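Local coordinates for protein AlyGC (Glaciecola chathamensis, PDB 5GKD) that probably cleaves alginate by beta-elimination, as a calcium-binding alginate lyase of polysaccharide lyase family 6, at residues 592-605 / 623-636. Sequence-based numbering, arbitrary orientation.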
loop_
_atom_site.group_PDB
_atom_site.type_symbol
_atom_site.label_atom_id
_atom_site.label_comp_id
_atom_site.label_asym_id
_atom_site.label_seq_id
_atom_site.Cartn_x
_atom_site.Cartn_y
_atom_site.Cartn_z
ATOM N N LEU A 592 11.956 0.039 -7.856
ATOM C CA LEU A 592 11.992 -1.274 -7.222
ATOM C C LEU A 592 12.546 -1.175 -5.810
ATOM O O LEU A 592 13.304 -2.037 -5.356
ATOM C CB LEU A 592 12.833 -2.256 -8.026
ATOM C CG LEU A 592 12.285 -3.003 -9.241
ATOM C CD1 LEU A 592 10.781 -3.007 -9.342
ATOM C CD2 LEU A 592 12.925 -2.525 -10.502
ATOM N N ASN A 593 12.171 -0.113 -5.107
ATOM C CA ASN A 593 12.743 0.247 -3.818
ATOM C C ASN A 593 11.662 0.586 -2.800
ATOM O O ASN A 593 11.831 1.500 -1.987
ATOM C CB ASN A 593 13.687 1.433 -3.973
ATOM C CG ASN A 593 12.971 2.671 -4.449
ATOM O OD1 ASN A 593 11.900 2.576 -5.046
ATOM N ND2 ASN A 593 13.526 3.838 -4.154
ATOM N N LYS A 594 10.539 -0.141 -2.818
ATOM C CA LYS A 594 9.428 0.187 -1.923
ATOM C C LYS A 594 9.579 -0.370 -0.509
ATOM O O LYS A 594 8.927 0.135 0.409
ATOM C CB LYS A 594 8.108 -0.306 -2.517
ATOM C CG LYS A 594 7.816 0.270 -3.884
ATOM C CD LYS A 594 8.027 1.790 -3.867
ATOM C CE LYS A 594 7.830 2.437 -5.227
ATOM N NZ LYS A 594 6.408 2.608 -5.620
ATOM N N GLU A 595 10.398 -1.392 -0.294
ATOM C CA GLU A 595 10.382 -2.095 0.987
ATOM C C GLU A 595 11.483 -1.559 1.895
ATOM O O GLU A 595 12.497 -2.202 2.166
ATOM C CB GLU A 595 10.514 -3.598 0.765
ATOM C CG GLU A 595 9.796 -4.091 -0.473
ATOM C CD GLU A 595 8.317 -3.763 -0.470
ATOM O OE1 GLU A 595 7.727 -3.725 0.621
ATOM O OE2 GLU A 595 7.743 -3.557 -1.554
ATOM N N THR A 596 11.245 -0.361 2.399
ATOM C CA THR A 596 12.229 0.346 3.201
ATOM C C THR A 596 12.085 0.068 4.692
ATOM O O THR A 596 12.726 0.739 5.498
ATOM C CB THR A 596 12.134 1.848 2.942
ATOM O OG1 THR A 596 10.771 2.252 3.077
ATOM C CG2 THR A 596 12.589 2.172 1.531
ATOM N N ASP A 597 11.265 -0.898 5.082
ATOM C CA ASP A 597 11.180 -1.282 6.480
ATOM C C ASP A 597 12.220 -2.337 6.877
ATOM O O ASP A 597 12.181 -2.833 8.000
ATOM C CB ASP A 597 9.765 -1.758 6.803
ATOM C CG ASP A 597 9.292 -2.859 5.896
ATOM O OD1 ASP A 597 9.921 -3.117 4.847
ATOM O OD2 ASP A 597 8.267 -3.472 6.233
ATOM N N ASP A 598 13.146 -2.677 5.984
ATOM C CA ASP A 598 14.364 -3.434 6.326
ATOM C C ASP A 598 14.064 -4.771 7.015
ATOM O O ASP A 598 14.753 -5.168 7.955
ATOM C CB ASP A 598 15.317 -2.589 7.184
ATOM C CG ASP A 598 15.930 -1.431 6.405
ATOM O OD1 ASP A 598 15.610 -1.290 5.213
ATOM O OD2 ASP A 598 16.748 -0.678 6.974
ATOM N N LEU A 599 13.047 -5.482 6.527
ATOM C CA LEU A 599 12.740 -6.828 6.986
ATOM C C LEU A 599 13.245 -7.892 6.017
ATOM O O LEU A 599 12.767 -9.033 6.052
ATOM C CB LEU A 599 11.233 -6.989 7.191
ATOM C CG LEU A 599 10.583 -5.950 8.098
ATOM C CD1 LEU A 599 9.083 -6.158 8.135
ATOM C CD2 LEU A 599 11.157 -6.037 9.493
ATOM N N GLY A 600 14.176 -7.541 5.136
ATOM C CA GLY A 600 14.683 -8.501 4.175
ATOM C C GLY A 600 13.824 -8.716 2.946
ATOM O O GLY A 600 14.155 -9.589 2.131
ATOM N N ILE A 601 12.739 -7.931 2.770
ATOM C CA ILE A 601 11.812 -8.069 1.654
ATOM C C ILE A 601 12.320 -7.243 0.469
ATOM O O ILE A 601 12.921 -6.177 0.641
ATOM C CB ILE A 601 10.389 -7.642 2.088
ATOM C CG1 ILE A 601 9.918 -8.455 3.303
ATOM C CG2 ILE A 601 9.408 -7.843 0.970
ATOM C CD1 ILE A 601 8.651 -7.944 3.922
ATOM N N TYR A 602 12.074 -7.718 -0.751
ATOM C CA TYR A 602 12.490 -6.969 -1.934
ATOM C C TYR A 602 11.482 -7.199 -3.060
ATOM O O TYR A 602 10.529 -7.967 -2.916
ATOM C CB TYR A 602 13.942 -7.310 -2.333
ATOM C CG TYR A 602 14.289 -8.760 -2.599
ATOM C CD1 TYR A 602 14.522 -9.658 -1.551
ATOM C CD2 TYR A 602 14.461 -9.225 -3.900
ATOM C CE1 TYR A 602 14.903 -10.978 -1.805
ATOM C CE2 TYR A 602 14.829 -10.543 -4.161
ATOM C CZ TYR A 602 15.047 -11.406 -3.115
ATOM O OH TYR A 602 15.403 -12.693 -3.388
ATOM N N ASN A 603 11.701 -6.504 -4.191
ATOM C CA ASN A 603 10.702 -6.339 -5.244
ATOM C C ASN A 603 10.995 -7.090 -6.538
ATOM O O ASN A 603 10.106 -7.157 -7.400
ATOM C CB ASN A 603 10.537 -4.850 -5.600
ATOM C CG ASN A 603 9.995 -4.021 -4.450
ATOM O OD1 ASN A 603 10.595 -3.014 -4.055
ATOM N ND2 ASN A 603 8.838 -4.425 -3.917
ATOM N N VAL A 604 12.200 -7.639 -6.712
ATOM C CA VAL A 604 12.591 -8.240 -7.985
ATOM C C VAL A 604 13.711 -9.260 -7.787
ATOM O O VAL A 604 14.708 -8.987 -7.112
ATOM C CB VAL A 604 13.014 -7.157 -9.005
ATOM C CG1 VAL A 604 14.181 -6.315 -8.469
ATOM C CG2 VAL A 604 13.375 -7.788 -10.351
ATOM N N GLU A 605 13.561 -10.441 -8.389
ATOM C CA GLU A 605 14.614 -11.443 -8.303
ATOM C C GLU A 605 15.713 -11.194 -9.336
ATOM O O GLU A 605 16.894 -11.186 -8.989
ATOM C CB GLU A 605 14.025 -12.852 -8.461
ATOM C CG GLU A 605 15.019 -13.975 -8.152
ATOM C CD GLU A 605 15.469 -14.029 -6.694
ATOM O OE1 GLU A 605 14.847 -13.387 -5.824
ATOM O OE2 GLU A 605 16.458 -14.738 -6.414
ATOM N N LYS A 623 16.140 1.943 -9.104
ATOM C CA LYS A 623 16.372 2.038 -7.672
ATOM C C LYS A 623 15.890 0.718 -7.104
ATOM O O LYS A 623 14.691 0.423 -7.156
ATOM C CB LYS A 623 15.608 3.210 -7.049
ATOM C CG LYS A 623 15.672 4.507 -7.835
ATOM C CD LYS A 623 15.094 5.653 -7.037
ATOM C CE LYS A 623 15.555 6.987 -7.623
ATOM N NZ LYS A 623 15.056 8.160 -6.881
ATOM N N VAL A 624 16.801 -0.108 -6.619
ATOM C CA VAL A 624 16.383 -1.403 -6.119
ATOM C C VAL A 624 16.981 -1.626 -4.735
ATOM O O VAL A 624 18.159 -1.340 -4.494
ATOM C CB VAL A 624 16.686 -2.545 -7.113
ATOM C CG1 VAL A 624 17.424 -2.060 -8.341
ATOM C CG2 VAL A 624 17.325 -3.694 -6.458
ATOM N N TYR A 625 16.131 -2.065 -3.804
ATOM C CA TYR A 625 16.434 -1.976 -2.386
ATOM C C TYR A 625 16.036 -3.262 -1.679
ATOM O O TYR A 625 14.919 -3.751 -1.850
ATOM C CB TYR A 625 15.707 -0.763 -1.777
ATOM C CG TYR A 625 16.004 -0.511 -0.323
ATOM C CD1 TYR A 625 15.326 -1.196 0.684
ATOM C CD2 TYR A 625 16.933 0.443 0.047
ATOM C CE1 TYR A 625 15.597 -0.958 2.013
ATOM C CE2 TYR A 625 17.207 0.698 1.361
ATOM C CZ TYR A 625 16.543 -0.003 2.345
ATOM O OH TYR A 625 16.842 0.264 3.649
ATOM N N ARG A 626 16.959 -3.813 -0.906
ATOM C CA ARG A 626 16.674 -4.922 -0.000
ATOM C C ARG A 626 17.391 -4.595 1.298
ATOM O O ARG A 626 18.623 -4.655 1.360
ATOM C CB ARG A 626 17.146 -6.271 -0.564
ATOM C CG ARG A 626 16.896 -7.462 0.380
ATOM C CD ARG A 626 17.550 -8.764 -0.114
ATOM N NE ARG A 626 19.015 -8.728 -0.075
ATOM C CZ ARG A 626 19.756 -9.300 0.868
ATOM N NH1 ARG A 626 19.171 -9.971 1.839
ATOM N NH2 ARG A 626 21.080 -9.199 0.838
ATOM N N GLY A 627 16.636 -4.239 2.322
ATOM C CA GLY A 627 17.216 -3.772 3.559
ATOM C C GLY A 627 17.216 -4.792 4.683
ATOM O O GLY A 627 16.446 -5.755 4.698
ATOM N N GLY A 628 18.073 -4.533 5.655
ATOM C CA GLY A 628 18.235 -5.405 6.786
ATOM C C GLY A 628 19.406 -6.351 6.617
ATOM O O GLY A 628 20.296 -6.171 5.787
ATOM N N THR A 629 19.384 -7.392 7.433
ATOM C CA THR A 629 20.521 -8.281 7.599
ATOM C C THR A 629 20.133 -9.729 7.326
ATOM O O THR A 629 20.775 -10.645 7.832
ATOM C CB THR A 629 21.110 -8.121 9.002
ATOM O OG1 THR A 629 20.100 -8.379 9.971
ATOM C CG2 THR A 629 21.582 -6.702 9.222
ATOM N N ASP A 630 19.107 -9.950 6.516
ATOM C CA ASP A 630 18.704 -11.313 6.195
ATOM C C ASP A 630 19.676 -11.970 5.223
ATOM O O ASP A 630 20.159 -11.352 4.272
ATOM C CB ASP A 630 17.297 -11.330 5.604
ATOM C CG ASP A 630 16.863 -12.715 5.192
ATOM O OD1 ASP A 630 16.557 -13.507 6.098
ATOM O OD2 ASP A 630 16.828 -13.016 3.973
ATOM N N GLU A 631 19.940 -13.237 5.454
ATOM C CA GLU A 631 20.756 -14.038 4.554
ATOM C C GLU A 631 19.989 -15.261 4.065
ATOM O O GLU A 631 20.558 -16.330 3.857
ATOM C CB GLU A 631 22.063 -14.448 5.228
ATOM C CG GLU A 631 22.913 -13.270 5.682
ATOM C CD GLU A 631 24.130 -13.703 6.485
ATOM O OE1 GLU A 631 24.002 -13.832 7.721
ATOM O OE2 GLU A 631 25.205 -13.918 5.876
ATOM N N SER A 632 18.690 -15.108 3.844
ATOM C CA SER A 632 17.843 -16.228 3.482
ATOM C C SER A 632 17.481 -16.290 2.013
ATOM O O SER A 632 16.704 -17.173 1.631
ATOM C CB SER A 632 16.562 -16.187 4.308
ATOM O OG SER A 632 16.868 -16.181 5.676
ATOM N N THR A 633 18.003 -15.388 1.183
ATOM C CA THR A 633 17.564 -15.239 -0.202
ATOM C C THR A 633 18.780 -15.083 -1.112
ATOM O O THR A 633 19.918 -14.985 -0.653
ATOM C CB THR A 633 16.618 -14.036 -0.358
ATOM O OG1 THR A 633 17.289 -12.848 0.074
ATOM C CG2 THR A 633 15.372 -14.217 0.485
ATOM N N PHE A 634 18.531 -15.037 -2.420
ATOM C CA PHE A 634 19.601 -14.962 -3.397
ATOM C C PHE A 634 19.568 -13.700 -4.241
ATOM O O PHE A 634 20.556 -13.410 -4.924
ATOM C CB PHE A 634 19.558 -16.187 -4.329
ATOM C CG PHE A 634 19.484 -17.496 -3.607
ATOM C CD1 PHE A 634 20.415 -17.823 -2.638
ATOM C CD2 PHE A 634 18.462 -18.395 -3.875
ATOM C CE1 PHE A 634 20.356 -19.031 -1.974
ATOM C CE2 PHE A 634 18.394 -19.608 -3.201
ATOM C CZ PHE A 634 19.349 -19.926 -2.252
ATOM N N GLY A 635 18.468 -12.957 -4.220
ATOM C CA GLY A 635 18.300 -11.796 -5.053
ATOM C C GLY A 635 18.229 -10.525 -4.246
ATOM O O GLY A 635 18.286 -10.561 -3.021
ATOM N N PRO A 636 18.122 -9.382 -4.921
ATOM C CA PRO A 636 18.097 -9.171 -6.370
ATOM C C PRO A 636 19.392 -9.481 -7.125
ATOM O O PRO A 636 20.480 -9.367 -6.589
ATOM C CB PRO A 636 17.782 -7.681 -6.494
ATOM C CG PRO A 636 17.099 -7.330 -5.226
ATOM C CD PRO A 636 17.800 -8.146 -4.187
HETATM O O HOH W 1 13.946 -4.619 -4.516
HETATM O O HOH W 2 12.580 -2.446 -2.139
HETATM O O HOH W 3 13.721 -4.490 2.521
HETATM O O HOH W 4 16.436 -11.143 2.041
HETATM O O HOH W 5 16.074 -15.803 -3.853
#
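Strand ends and the loops that follow them, on successive coils of a parallel beta-helix, pack together here, joined at Leu592 and Val624 by a parallel beta bridge. Leu592 N donates to Lys623 O (2.8 Å), and Tyr625 N returns a bond to Leu592 O. With the Tyr625 ring carried over by CG anti to the backbone N (chi1 -177°), Tyr625 OH donates to the syn lone pair of Asp598 OD1 (2.5 Å), carboxylate and ring nearly coplanar. Gly600 N binds Gly627 O at 2.9 Å, and a CB on Gly627 would run into Asp598 OD1. Pro636 CD, after a cis peptide, makes a CH-pi contact over one face of the Tyr602 ring, 3.9 Å from its centroid, while Arg626 CD passes 3.5 Å from Tyr602 CD1. At the hydroxyl end of the ring, Tyr602 OH donates to Glu605 OE1 (2.6 Å) and accepts from Gly635 N (3.2 Å). A leucine in place of Tyr602 would probably leave Gly635 N and Glu605 OE1 without this shared partner. Water 3 joins Glu595 O and Ile601 O to Gly627 N. Glu605 OE2 forms a salt bridge with Arg234, and Asp630 packs on Asn180, a calcium ligand. Strands 590-592, 622-625 and 660-663 lie side by side in one parallel sheet, and Leu592 and Val604 pack on strand 572-578.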